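Local atomic coordinates of alpha-rhamnosidase (Dictyoglomus thermophilum, PDB entry 6I60), a protein that probably hydrolyses terminal non-reducing alpha-L-rhamnose residues of alpha-L-rhamnosides, releasing the sugar. Residues A[181-186]-A[241-246]; A[187-192]-A[236-241]; A[205-210]-A[315-320]; A[286-291]-A[324-329]. All blocks are in the same frame, centred on the assembly; numbering follows the deposited sequence.

Interaction 1: residues A[181-186]-A[241-246]; sequences KSFSIS and GKNAIG
Ser182 faces Ala244 and Phe183 faces Asn243 where strands 181-184 and 242-246 run antiparallel, their directions 149° apart and their axes 4.7 Å apart at closest approach. Phe183 and Asn243 form a hydrogen-bonded pair: Asn243 N donates to Phe183 O over 2.8 Å, nearly in line with the carbonyl, while the return bond from Phe183 N to Asn243 O is weak. Ile185 N adds a fairly straight bond to Gly241 O at 3.2 Å, so the backbone bonding continues one step past the strand.

Among the side chains, Phe183 leads. Its CG sits between the backbone N and the carbonyl carbon (chi1 60°), which brings the ring across to the partner strand. There Asn243 CB lies over the centre of one ring face, 3.5 Å from the centroid, in a CH-pi contact. The Asn243 amide is turned 66° from the ring plane, with Ile185 CG1 against its ND2. Ile245 CG2 meets the ring edge 3.8 Å from Phe183 CE1, and on the same face Ile245 CD1 touches Lys181 CB. Ile281 of strand 278-282, in another sheet, packs on Phe183, as expected inside a beta sandwich.

The other face carries mostly polar side chains, Ser182, Ser184 and Lys242, with Ala244 among them. The chemistry is thus uneven: Asn243 CB and Ile245 CG2 pack inward on the phenyl ring, while hydroxyls and an ammonium dominate the reverse.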
loop_
_atom_site.group_PDB
_atom_site.type_symbol
_atom_site.label_atom_id
_atom_site.label_comp_id
_atom_site.label_asym_id
_atom_site.label_seq_id
_atom_site.Cartn_x
_atom_site.Cartn_y
_atom_site.Cartn_z
ATOM N N LYS A 181 -30.988 13.455 -10.978
ATOM C CA LYS A 181 -31.773 14.453 -10.267
ATOM C C LYS A 181 -31.423 15.824 -10.825
ATOM O O LYS A 181 -30.254 16.111 -11.093
ATOM C CB LYS A 181 -31.516 14.400 -8.755
ATOM C CG LYS A 181 -32.023 15.611 -7.982
ATOM C CD LYS A 181 -33.458 15.410 -7.519
ATOM C CE LYS A 181 -34.113 16.731 -7.150
ATOM N NZ LYS A 181 -34.783 17.363 -8.321
ATOM N N SER A 182 -32.439 16.662 -11.007
ATOM C CA SER A 182 -32.265 17.995 -11.563
ATOM C C SER A 182 -32.511 19.046 -10.489
ATOM O O SER A 182 -33.407 18.895 -9.652
ATOM C CB SER A 182 -33.209 18.218 -12.748
ATOM O OG SER A 182 -34.433 17.530 -12.556
ATOM N N PHE A 183 -31.706 20.106 -10.513
ATOM C CA PHE A 183 -31.873 21.233 -9.609
ATOM C C PHE A 183 -31.563 22.519 -10.360
ATOM O O PHE A 183 -30.930 22.506 -11.419
ATOM C CB PHE A 183 -30.987 21.105 -8.361
ATOM C CG PHE A 183 -29.514 21.043 -8.657
ATOM C CD1 PHE A 183 -28.918 19.851 -9.038
ATOM C CD2 PHE A 183 -28.722 22.173 -8.536
ATOM C CE1 PHE A 183 -27.563 19.789 -9.305
ATOM C CE2 PHE A 183 -27.363 22.117 -8.798
ATOM C CZ PHE A 183 -26.784 20.924 -9.183
ATOM N N SER A 184 -32.020 23.637 -9.802
ATOM C CA SER A 184 -31.899 24.939 -10.441
ATOM C C SER A 184 -31.032 25.864 -9.600
ATOM O O SER A 184 -31.070 25.819 -8.365
ATOM C CB SER A 184 -33.277 25.571 -10.662
ATOM O OG SER A 184 -33.832 25.160 -11.900
ATOM N N ILE A 185 -30.249 26.702 -10.277
ATOM C CA ILE A 185 -29.378 27.679 -9.638
ATOM C C ILE A 185 -29.671 29.050 -10.234
ATOM O O ILE A 185 -29.906 29.172 -11.442
ATOM C CB ILE A 185 -27.886 27.315 -9.810
ATOM C CG1 ILE A 185 -27.632 25.865 -9.393
ATOM C CG2 ILE A 185 -27.003 28.257 -9.007
ATOM C CD1 ILE A 185 -27.741 25.627 -7.900
ATOM N N SER A 186 -29.666 30.080 -9.387
ATOM C CA SER A 186 -29.909 31.443 -9.846
ATOM C C SER A 186 -28.805 32.382 -9.374
ATOM O O SER A 186 -28.025 32.887 -10.189
ATOM C CB SER A 186 -31.276 31.934 -9.363
ATOM O OG SER A 186 -31.583 31.407 -8.084
ATOM N N GLY A 241 -28.610 28.170 -15.191
ATOM C CA GLY A 241 -30.002 27.773 -15.078
ATOM C C GLY A 241 -30.253 26.358 -14.595
ATOM O O GLY A 241 -30.110 26.064 -13.405
ATOM N N LYS A 242 -30.650 25.475 -15.507
ATOM C CA LYS A 242 -30.950 24.099 -15.143
ATOM C C LYS A 242 -29.663 23.310 -14.937
ATOM O O LYS A 242 -28.670 23.511 -15.643
ATOM C CB LYS A 242 -31.811 23.434 -16.217
ATOM C CG LYS A 242 -33.258 23.218 -15.801
ATOM C CD LYS A 242 -33.780 21.873 -16.282
ATOM C CE LYS A 242 -35.183 21.995 -16.858
ATOM N NZ LYS A 242 -35.597 20.766 -17.591
ATOM N N ASN A 243 -29.683 22.411 -13.956
ATOM C CA ASN A 243 -28.530 21.592 -13.622
ATOM C C ASN A 243 -28.934 20.128 -13.587
ATOM O O ASN A 243 -30.107 19.786 -13.408
ATOM C CB ASN A 243 -27.927 21.988 -12.274
ATOM C CG ASN A 243 -27.079 23.232 -12.362
ATOM O OD1 ASN A 243 -27.315 24.102 -13.200
ATOM N ND2 ASN A 243 -26.080 23.326 -11.495
ATOM N N ALA A 244 -27.940 19.260 -13.749
ATOM C CA ALA A 244 -28.171 17.825 -13.745
ATOM C C ALA A 244 -26.971 17.127 -13.123
ATOM O O ALA A 244 -25.828 17.546 -13.322
ATOM C CB ALA A 244 -28.418 17.293 -15.162
ATOM N N ILE A 245 -27.243 16.067 -12.370
ATOM C CA ILE A 245 -26.202 15.233 -11.789
ATOM C C ILE A 245 -26.416 13.800 -12.258
ATOM O O ILE A 245 -27.545 13.375 -12.523
ATOM C CB ILE A 245 -26.190 15.317 -10.248
ATOM C CG1 ILE A 245 -27.608 15.222 -9.698
ATOM C CG2 ILE A 245 -25.568 16.622 -9.793
ATOM C CD1 ILE A 245 -28.046 13.824 -9.403
ATOM N N GLY A 246 -25.318 13.054 -12.359
ATOM C CA GLY A 246 -25.386 11.682 -12.821
ATOM C C GLY A 246 -24.542 10.722 -12.009
ATOM O O GLY A 246 -23.348 10.960 -11.799
#

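Interaction 2: residues A[187-192]-A[236-241]; sequences KKIKRA and KNIRDG
Ile238 meets Ile189 and Ala192 at once, and it has the most surface buried here. Its CG2 touches Ile189 CG2 at 3.8 Å. Ile238 CG1 is anti to the carbonyl carbon (chi1 -77°), and that branch runs to Ala192, with Ile238 CG1 3.8 Å from Ala192 CB. Between these two touches Ile189 CD1 lies against Ile238 CB, also at 3.8 Å, so the longer branch of Ile189 fills the angle between the two arms of Ile238. Cutting Ile238 back to an alanine would probably open a gap beside Ile189 CG2 and Ala192 CB, though the beta carbon under Ile189 CD1 would stay.

The chain turns a corner at Lys190, near the start of strand 189-199. Lys190 and Arg191 both face Glu272 of strand 264-273 in a classic beta bulge, and Arg191 is salt-bridged to Glu272 and Glu136. Residues 236-241 belong to the connection from strand 226-233 to strand 242-250, laid across the start of the bulged strand.

Lys188 is the third contributor. Its chain bends at chi2, chi3 and chi4 and crosses Asp240 at about a right angle, with Lys188 NZ 3.7 Å from Asp240 OD1, a long salt bridge between two exposed residues. The same NZ comes 3.6 Å from Arg239 O.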
loop_
_atom_site.group_PDB
_atom_site.type_symbol
_atom_site.label_atom_id
_atom_site.label_comp_id
_atom_site.label_asym_id
_atom_site.label_seq_id
_atom_site.Cartn_x
_atom_site.Cartn_y
_atom_site.Cartn_z
ATOM N N LYS A 187 -28.736 32.627 -8.065
ATOM C CA LYS A 187 -27.674 33.448 -7.502
ATOM C C LYS A 187 -26.318 32.778 -7.702
ATOM O O LYS A 187 -26.201 31.549 -7.691
ATOM C CB LYS A 187 -27.922 33.692 -6.013
ATOM N N LYS A 188 -25.281 33.595 -7.883
ATOM C CA LYS A 188 -23.986 33.042 -8.254
ATOM C C LYS A 188 -23.314 32.361 -7.072
ATOM O O LYS A 188 -23.342 32.855 -5.941
ATOM C CB LYS A 188 -23.070 34.115 -8.849
ATOM C CG LYS A 188 -23.384 34.491 -10.313
ATOM C CD LYS A 188 -23.986 33.350 -11.182
ATOM C CE LYS A 188 -23.102 32.106 -11.383
ATOM N NZ LYS A 188 -23.978 30.902 -11.518
ATOM N N ILE A 189 -22.707 31.211 -7.355
ATOM C CA ILE A 189 -22.175 30.348 -6.312
ATOM C C ILE A 189 -20.851 30.899 -5.794
ATOM O O ILE A 189 -20.132 31.632 -6.479
ATOM C CB ILE A 189 -22.008 28.910 -6.834
ATOM C CG1 ILE A 189 -21.170 28.913 -8.112
ATOM C CG2 ILE A 189 -23.360 28.268 -7.096
ATOM C CD1 ILE A 189 -20.308 27.697 -8.264
ATOM N N LYS A 190 -20.534 30.535 -4.555
ATOM C CA LYS A 190 -19.223 30.766 -3.966
ATOM C C LYS A 190 -18.368 29.507 -3.958
ATOM O O LYS A 190 -17.170 29.572 -4.248
ATOM C CB LYS A 190 -19.372 31.298 -2.537
ATOM C CG LYS A 190 -18.095 31.864 -1.939
ATOM C CD LYS A 190 -18.397 32.791 -0.771
ATOM C CE LYS A 190 -18.488 32.021 0.537
ATOM N NZ LYS A 190 -19.220 32.784 1.590
ATOM N N ARG A 191 -18.969 28.361 -3.643
ATOM C CA ARG A 191 -18.289 27.075 -3.678
ATOM C C ARG A 191 -19.344 25.980 -3.732
ATOM O O ARG A 191 -20.504 26.194 -3.369
ATOM C CB ARG A 191 -17.373 26.883 -2.465
ATOM C CG ARG A 191 -18.114 26.535 -1.188
ATOM C CD ARG A 191 -17.183 25.934 -0.152
ATOM N NE ARG A 191 -17.717 26.078 1.199
ATOM C CZ ARG A 191 -17.490 25.222 2.189
ATOM N NH1 ARG A 191 -16.735 24.151 1.981
ATOM N NH2 ARG A 191 -18.018 25.435 3.385
ATOM N N ALA A 192 -18.927 24.803 -4.193
ATOM C CA ALA A 192 -19.819 23.657 -4.291
ATOM C C ALA A 192 -19.077 22.398 -3.876
ATOM O O ALA A 192 -17.920 22.196 -4.253
ATOM C CB ALA A 192 -20.376 23.493 -5.711
ATOM N N LYS A 236 -16.615 24.850 -10.060
ATOM C CA LYS A 236 -16.601 25.288 -11.452
ATOM C C LYS A 236 -17.296 24.277 -12.354
ATOM O O LYS A 236 -16.855 24.034 -13.482
ATOM C CB LYS A 236 -15.162 25.520 -11.926
ATOM C CG LYS A 236 -14.450 26.684 -11.245
ATOM C CD LYS A 236 -15.382 27.866 -11.025
ATOM C CE LYS A 236 -14.774 29.154 -11.556
ATOM N NZ LYS A 236 -15.798 30.026 -12.196
ATOM N N ASN A 237 -18.383 23.682 -11.862
ATOM C CA ASN A 237 -19.183 22.757 -12.656
ATOM C C ASN A 237 -20.675 23.037 -12.529
ATOM O O ASN A 237 -21.480 22.243 -13.032
ATOM C CB ASN A 237 -18.906 21.304 -12.244
ATOM C CG ASN A 237 -17.596 20.777 -12.792
ATOM O OD1 ASN A 237 -16.801 20.184 -12.064
ATOM N ND2 ASN A 237 -17.370 20.979 -14.086
ATOM N N ILE A 238 -21.068 24.140 -11.894
ATOM C CA ILE A 238 -22.454 24.325 -11.479
ATOM C C ILE A 238 -23.337 24.913 -12.582
ATOM O O ILE A 238 -24.531 24.601 -12.639
ATOM C CB ILE A 238 -22.485 25.191 -10.205
ATOM C CG1 ILE A 238 -22.090 24.350 -8.990
ATOM C CG2 ILE A 238 -23.855 25.822 -9.978
ATOM C CD1 ILE A 238 -22.780 23.001 -8.925
ATOM N N ARG A 239 -22.777 25.744 -13.468
ATOM C CA ARG A 239 -23.536 26.387 -14.539
ATOM C C ARG A 239 -24.579 27.339 -13.961
ATOM O O ARG A 239 -24.594 27.592 -12.753
ATOM C CB ARG A 239 -24.198 25.340 -15.448
ATOM C CG ARG A 239 -24.337 25.740 -16.907
ATOM C CD ARG A 239 -25.210 24.744 -17.658
ATOM N NE ARG A 239 -25.105 24.899 -19.106
ATOM C CZ ARG A 239 -24.068 24.492 -19.833
ATOM N NH1 ARG A 239 -23.034 23.896 -19.251
ATOM N NH2 ARG A 239 -24.065 24.679 -21.146
ATOM N N ASP A 240 -25.454 27.876 -14.811
ATOM C CA ASP A 240 -26.428 28.859 -14.355
ATOM C C ASP A 240 -27.801 28.239 -14.135
ATOM O O ASP A 240 -28.123 27.824 -13.017
ATOM C CB ASP A 240 -26.531 30.016 -15.350
ATOM C CG ASP A 240 -27.177 31.247 -14.744
ATOM O OD1 ASP A 240 -27.041 31.452 -13.519
ATOM O OD2 ASP A 240 -27.823 32.010 -15.491
ATOM N N GLY A 241 -28.610 28.170 -15.191
ATOM C CA GLY A 241 -30.002 27.773 -15.078
ATOM C C GLY A 241 -30.253 26.358 -14.595
ATOM O O GLY A 241 -30.110 26.064 -13.405
#

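Interaction 3: residues A[205-210]-A[315-320]; sequences YINGER and NLPDFD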
loop_
_atom_site.group_PDB
_atom_site.type_symbol
_atom_site.label_atom_id
_atom_site.label_comp_id
_atom_site.label_asym_id
_atom_site.label_seq_id
_atom_site.Cartn_x
_atom_site.Cartn_y
_atom_site.Cartn_z
ATOM N N TYR A 205 -21.279 12.307 -12.352
ATOM C CA TYR A 205 -21.340 13.255 -13.454
ATOM C C TYR A 205 -22.170 14.460 -13.039
ATOM O O TYR A 205 -23.175 14.317 -12.336
ATOM C CB TYR A 205 -21.943 12.619 -14.713
ATOM C CG TYR A 205 -21.077 11.549 -15.334
ATOM C CD1 TYR A 205 -20.102 11.874 -16.269
ATOM C CD2 TYR A 205 -21.235 10.213 -14.989
ATOM C CE1 TYR A 205 -19.307 10.900 -16.840
ATOM C CE2 TYR A 205 -20.444 9.233 -15.556
ATOM C CZ TYR A 205 -19.482 9.581 -16.481
ATOM O OH TYR A 205 -18.692 8.607 -17.048
ATOM N N ILE A 206 -21.745 15.645 -13.474
ATOM C CA ILE A 206 -22.471 16.884 -13.214
ATOM C C ILE A 206 -22.500 17.686 -14.506
ATOM O O ILE A 206 -21.447 18.095 -15.009
ATOM C CB ILE A 206 -21.838 17.713 -12.082
ATOM C CG1 ILE A 206 -22.170 17.094 -10.725
ATOM C CG2 ILE A 206 -22.322 19.155 -12.142
ATOM C CD1 ILE A 206 -21.876 17.995 -9.548
ATOM N N ASN A 207 -23.700 17.903 -15.048
ATOM C CA ASN A 207 -23.894 18.659 -16.285
ATOM C C ASN A 207 -23.116 18.054 -17.453
ATOM O O ASN A 207 -22.706 18.764 -18.374
ATOM C CB ASN A 207 -23.524 20.134 -16.100
ATOM C CG ASN A 207 -24.474 20.860 -15.166
ATOM O OD1 ASN A 207 -25.690 20.681 -15.237
ATOM N ND2 ASN A 207 -23.921 21.685 -14.285
ATOM N N GLY A 208 -22.899 16.739 -17.418
ATOM C CA GLY A 208 -22.302 16.016 -18.517
ATOM C C GLY A 208 -20.840 15.664 -18.337
ATOM O O GLY A 208 -20.338 14.789 -19.053
ATOM N N GLU A 209 -20.146 16.312 -17.409
ATOM C CA GLU A 209 -18.715 16.108 -17.227
ATOM C C GLU A 209 -18.452 15.155 -16.069
ATOM O O GLU A 209 -19.118 15.221 -15.032
ATOM C CB GLU A 209 -18.005 17.439 -16.976
ATOM C CG GLU A 209 -18.250 18.486 -18.049
ATOM C CD GLU A 209 -18.485 19.865 -17.470
ATOM O OE1 GLU A 209 -17.865 20.832 -17.959
ATOM O OE2 GLU A 209 -19.291 19.982 -16.523
ATOM N N ARG A 210 -17.480 14.265 -16.257
ATOM C CA ARG A 210 -17.040 13.396 -15.176
ATOM C C ARG A 210 -16.321 14.216 -14.113
ATOM O O ARG A 210 -15.611 15.177 -14.421
ATOM C CB ARG A 210 -16.123 12.298 -15.713
ATOM C CG ARG A 210 -16.127 11.018 -14.893
ATOM C CD ARG A 210 -14.841 10.241 -15.114
ATOM N NE ARG A 210 -14.916 8.866 -14.628
ATOM C CZ ARG A 210 -14.323 8.432 -13.519
ATOM N NH1 ARG A 210 -14.437 7.161 -13.157
ATOM N NH2 ARG A 210 -13.613 9.268 -12.770
ATOM N N ASN A 315 -27.199 12.854 -18.650
ATOM C CA ASN A 315 -26.719 13.596 -17.488
ATOM C C ASN A 315 -26.433 15.058 -17.815
ATOM O O ASN A 315 -25.376 15.582 -17.453
ATOM C CB ASN A 315 -25.460 12.931 -16.919
ATOM C CG ASN A 315 -24.417 12.641 -17.985
ATOM O OD1 ASN A 315 -24.524 13.107 -19.120
ATOM N ND2 ASN A 315 -23.398 11.871 -17.622
ATOM N N LEU A 316 -27.366 15.724 -18.489
ATOM C CA LEU A 316 -27.211 17.114 -18.892
ATOM C C LEU A 316 -28.507 17.870 -18.605
ATOM O O LEU A 316 -29.582 17.266 -18.593
ATOM C CB LEU A 316 -26.839 17.241 -20.379
ATOM C CG LEU A 316 -25.605 16.435 -20.787
ATOM C CD1 LEU A 316 -26.034 15.102 -21.309
ATOM C CD2 LEU A 316 -24.756 17.160 -21.817
ATOM N N PRO A 317 -28.415 19.197 -18.361
ATOM C CA PRO A 317 -29.577 19.950 -17.851
ATOM C C PRO A 317 -30.882 19.716 -18.596
ATOM O O PRO A 317 -31.828 19.156 -18.033
ATOM C CB PRO A 317 -29.123 21.408 -17.995
ATOM C CG PRO A 317 -27.646 21.350 -17.855
ATOM C CD PRO A 317 -27.214 20.044 -18.469
ATOM N N ASP A 318 -30.951 20.142 -19.853
ATOM C CA ASP A 318 -32.177 20.021 -20.639
ATOM C C ASP A 318 -32.300 18.585 -21.135
ATOM O O ASP A 318 -31.810 18.227 -22.206
ATOM C CB ASP A 318 -32.175 21.018 -21.790
ATOM C CG ASP A 318 -32.218 22.455 -21.311
ATOM O OD1 ASP A 318 -31.212 23.175 -21.486
ATOM O OD2 ASP A 318 -33.258 22.863 -20.750
ATOM N N PHE A 319 -32.966 17.751 -20.339
ATOM C CA PHE A 319 -33.186 16.357 -20.696
ATOM C C PHE A 319 -34.525 15.910 -20.131
ATOM O O PHE A 319 -34.880 16.267 -19.004
ATOM C CB PHE A 319 -32.060 15.455 -20.173
ATOM C CG PHE A 319 -32.298 13.987 -20.405
ATOM C CD1 PHE A 319 -32.576 13.140 -19.345
ATOM C CD2 PHE A 319 -32.247 13.456 -21.684
ATOM C CE1 PHE A 319 -32.795 11.791 -19.555
ATOM C CE2 PHE A 319 -32.464 12.108 -21.900
ATOM C CZ PHE A 319 -32.739 11.275 -20.834
ATOM N N ASP A 320 -35.261 15.129 -20.922
ATOM C CA ASP A 320 -36.558 14.614 -20.500
ATOM C C ASP A 320 -36.399 13.675 -19.311
ATOM O O ASP A 320 -36.309 12.454 -19.481
ATOM C CB ASP A 320 -37.255 13.897 -21.657
ATOM C CG ASP A 320 -38.764 14.033 -21.602
ATOM O OD1 ASP A 320 -39.263 15.171 -21.731
ATOM O OD2 ASP A 320 -39.448 13.001 -21.428
#
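Tyr205 and Asn315 meet by packing, with no hydrogen bond between the two segments. Asn315 CG sits between its backbone N and carbonyl carbon (chi1 50°), and this sends the amide toward the tyrosine, where Asn315 ND2 lies 3.3 Å from both Tyr205 CB and Tyr205 CG. The approach is oblique, amide and ring planes 50° apart, and it stays at the root of the ring; the hydroxyl leads away to a weak bond with Glu203. Asn315 OD1 rests on Gly208 CA at 3.7 Å, and Leu316 CG covers the same CA at 4.0 Å. The ring of Pro317 packs on Asn207, with Pro317 CG 3.3 Å from Asn207 OD1, the two side chains crossing at about a right angle.

Backbone bonds shape the receiving side. Ile206 to Glu209 is a type I' beta turn, the tight two-residue Asn-Gly hairpin joining strands 201-206 and 209-210, with Ile206 N bonded to Glu209 O at 3.1 Å and Glu209 N to Ile206 O at 3.3 Å. At Gly208 phi is 102°, where a CB would jam against Asn207 O. Asn315 O lies close to Gly208 N, but the angle is poor for a bond.

Polar bonds of the side chains lead elsewhere in the fold. Asn207 ND2 donates to Asn237 O, and its OD1, the atom under Pro317, accepts from Ala244 N.

Interaction 4: residues A[286-291]-A[324-329]; sequences SWKTTY and WENAIL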
loop_
_atom_site.group_PDB
_atom_site.type_symbol
_atom_site.label_atom_id
_atom_site.label_comp_id
_atom_site.label_asym_id
_atom_site.label_seq_id
_atom_site.Cartn_x
_atom_site.Cartn_y
_atom_site.Cartn_z
ATOM N N SER A 286 -37.434 11.757 -5.093
ATOM C CA SER A 286 -37.587 12.615 -6.261
ATOM C C SER A 286 -36.566 12.308 -7.348
ATOM O O SER A 286 -36.628 12.916 -8.423
ATOM C CB SER A 286 -37.485 14.086 -5.849
ATOM O OG SER A 286 -36.134 14.478 -5.670
ATOM N N TRP A 287 -35.640 11.385 -7.098
ATOM C CA TRP A 287 -34.635 11.016 -8.081
ATOM C C TRP A 287 -35.203 10.021 -9.083
ATOM O O TRP A 287 -35.972 9.124 -8.725
ATOM C CB TRP A 287 -33.416 10.403 -7.396
ATOM C CG TRP A 287 -32.549 11.388 -6.687
ATOM C CD1 TRP A 287 -32.949 12.357 -5.815
ATOM C CD2 TRP A 287 -31.125 11.497 -6.782
ATOM N NE1 TRP A 287 -31.863 13.065 -5.364
ATOM C CE2 TRP A 287 -30.730 12.556 -5.942
ATOM C CE3 TRP A 287 -30.146 10.802 -7.498
ATOM C CZ2 TRP A 287 -29.401 12.937 -5.798
ATOM C CZ3 TRP A 287 -28.827 11.179 -7.352
ATOM C CH2 TRP A 287 -28.466 12.237 -6.509
ATOM N N LYS A 288 -34.813 10.181 -10.340
ATOM C CA LYS A 288 -35.174 9.223 -11.372
ATOM C C LYS A 288 -34.063 8.193 -11.538
ATOM O O LYS A 288 -32.916 8.410 -11.138
ATOM C CB LYS A 288 -35.447 9.936 -12.696
ATOM C CG LYS A 288 -36.735 10.743 -12.701
ATOM C CD LYS A 288 -37.896 9.945 -12.129
ATOM C CE LYS A 288 -39.231 10.504 -12.594
ATOM N NZ LYS A 288 -39.591 10.030 -13.959
ATOM N N THR A 289 -34.417 7.057 -12.131
ATOM C CA THR A 289 -33.466 5.963 -12.257
ATOM C C THR A 289 -33.856 5.077 -13.430
ATOM O O THR A 289 -35.027 5.009 -13.814
ATOM C CB THR A 289 -33.390 5.141 -10.964
ATOM O OG1 THR A 289 -32.356 4.158 -11.083
ATOM C CG2 THR A 289 -34.719 4.456 -10.685
ATOM N N THR A 290 -32.856 4.400 -13.992
ATOM C CA THR A 290 -33.047 3.550 -15.162
ATOM C C THR A 290 -31.818 2.665 -15.330
ATOM O O THR A 290 -30.809 2.827 -14.638
ATOM C CB THR A 290 -33.274 4.375 -16.428
ATOM O OG1 THR A 290 -33.147 3.530 -17.578
ATOM C CG2 THR A 290 -32.241 5.478 -16.518
ATOM N N TYR A 291 -31.919 1.725 -16.266
ATOM C CA TYR A 291 -30.798 0.893 -16.675
ATOM C C TYR A 291 -30.207 1.449 -17.963
ATOM O O TYR A 291 -30.936 1.932 -18.834
ATOM C CB TYR A 291 -31.230 -0.560 -16.878
ATOM C CG TYR A 291 -31.244 -1.379 -15.606
ATOM C CD1 TYR A 291 -30.389 -1.078 -14.554
ATOM C CD2 TYR A 291 -32.116 -2.450 -15.456
ATOM C CE1 TYR A 291 -30.401 -1.822 -13.388
ATOM C CE2 TYR A 291 -32.134 -3.200 -14.294
ATOM C CZ TYR A 291 -31.274 -2.882 -13.265
ATOM O OH TYR A 291 -31.291 -3.628 -12.109
ATOM N N TRP A 324 -38.900 7.833 -16.605
ATOM C CA TRP A 324 -38.067 7.014 -15.740
ATOM C C TRP A 324 -38.829 6.686 -14.464
ATOM O O TRP A 324 -39.655 7.474 -13.994
ATOM C CB TRP A 324 -36.758 7.728 -15.377
ATOM C CG TRP A 324 -35.790 7.924 -16.513
ATOM C CD1 TRP A 324 -36.049 7.801 -17.848
ATOM C CD2 TRP A 324 -34.406 8.287 -16.405
ATOM N NE1 TRP A 324 -34.913 8.063 -18.576
ATOM C CE2 TRP A 324 -33.891 8.364 -17.715
ATOM C CE3 TRP A 324 -33.553 8.553 -15.328
ATOM C CZ2 TRP A 324 -32.562 8.696 -17.977
ATOM C CZ3 TRP A 324 -32.233 8.882 -15.592
ATOM C CH2 TRP A 324 -31.752 8.950 -16.903
ATOM N N GLU A 325 -38.544 5.515 -13.902
ATOM C CA GLU A 325 -39.104 5.157 -12.609
ATOM C C GLU A 325 -38.382 5.911 -11.501
ATOM O O GLU A 325 -37.210 6.275 -11.628
ATOM C CB GLU A 325 -39.005 3.648 -12.373
ATOM C CG GLU A 325 -37.619 3.062 -12.604
ATOM C CD GLU A 325 -37.364 1.816 -11.774
ATOM O OE1 GLU A 325 -37.308 1.927 -10.531
ATOM O OE2 GLU A 325 -37.217 0.722 -12.363
ATOM N N ASN A 326 -39.097 6.155 -10.409
ATOM C CA ASN A 326 -38.520 6.869 -9.282
ATOM C C ASN A 326 -37.734 5.916 -8.389
ATOM O O ASN A 326 -38.026 4.720 -8.310
ATOM C CB ASN A 326 -39.613 7.567 -8.471
ATOM C CG ASN A 326 -40.148 8.814 -9.158
ATOM O OD1 ASN A 326 -40.655 8.752 -10.278
ATOM N ND2 ASN A 326 -40.040 9.953 -8.483
ATOM N N ALA A 327 -36.722 6.459 -7.719
ATOM C CA ALA A 327 -35.935 5.669 -6.786
ATOM C C ALA A 327 -36.712 5.439 -5.492
ATOM O O ALA A 327 -37.632 6.184 -5.145
ATOM C CB ALA A 327 -34.603 6.357 -6.484
ATOM N N ILE A 328 -36.327 4.384 -4.776
ATOM C CA ILE A 328 -36.943 4.032 -3.505
ATOM C C ILE A 328 -35.882 4.098 -2.411
ATOM O O ILE A 328 -34.682 4.159 -2.678
ATOM C CB ILE A 328 -37.609 2.642 -3.542
ATOM C CG1 ILE A 328 -36.563 1.541 -3.373
ATOM C CG2 ILE A 328 -38.377 2.452 -4.840
ATOM C CD1 ILE A 328 -37.156 0.156 -3.270
ATOM N N LEU A 329 -36.346 4.090 -1.165
ATOM C CA LEU A 329 -35.439 4.120 -0.027
ATOM C C LEU A 329 -34.688 2.800 0.091
ATOM O O LEU A 329 -35.230 1.729 -0.196
ATOM C CB LEU A 329 -36.203 4.393 1.268
ATOM C CG LEU A 329 -36.747 5.802 1.508
ATOM C CD1 LEU A 329 -35.780 6.860 0.994
ATOM C CD2 LEU A 329 -38.116 5.957 0.875
#
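Lys288 CB packs on Trp324, 3.5 Å from Trp324 CE3 in an oblique approach, and CG, anti to the carbonyl carbon (chi1 -71°), passes Trp324 CB. The lysine chain bends at chi2, and CD and CE pass obliquely by Asn326, where Lys288 CE is 3.2 Å from Asn326 OD1. A second bend at chi4 turns the ammonium to the backbone: Lys288 NZ donates to Trp324 O at 2.6 Å, tilted 27° from the carbonyl plane, with a weak second bond to Asp321 O. A methionine in its place would probably leave Trp324 O without this donor and the loop leading into strand 325-329 less tightly tied.

The backbones of strands 288-298 and 325-329 pair briefly and loosely in antiparallel fashion, and 288-298 is flanked on its other side by strand 171-184. Thr289 N bonds to Glu325 O at 2.9 Å, and Ala327 N to Trp287 O, also at 2.9 Å. Lys288 and Asn326 form the non-hydrogen-bonded pair between them, their side chains leaving the backbone in diverging directions.

Further along, Thr290 CG2 sits squarely over the six-membered ring of Trp324, 3.2 Å from its centroid, a CH-pi contact. Thr289 CG2 packs against the side chain of Glu325, whose OE2 is salt-bridged to Lys152. Thr289 OG1 is bonded to Met178 O, and Asn326 ND2 to Glu285 O.

All four contacts lie on one side of the chain's centre. Interactions 2 to 4 fall within the alpha-L-rhamnosidase N-terminal domain, and interaction 1 joins them through shared strands. Interactions 1 and 3 are about 8 Å apart between centres, joined where strand 242-250 neighbours strand 201-206. Interaction 2, about 10 Å from interaction 1, shares Gly241 with it. Interaction 4 follows 1 and 2 along the chain, about 16 and 25 Å from them; neighbouring strands 171-184 and 288-298 link it to interaction 1. With interaction 3, also about 16 Å away, it touches through Phe319 and Trp324. Interaction 3 crosses 1, 2 and 4 in sequence, so distant loops and strands are interlaced into one compact unit.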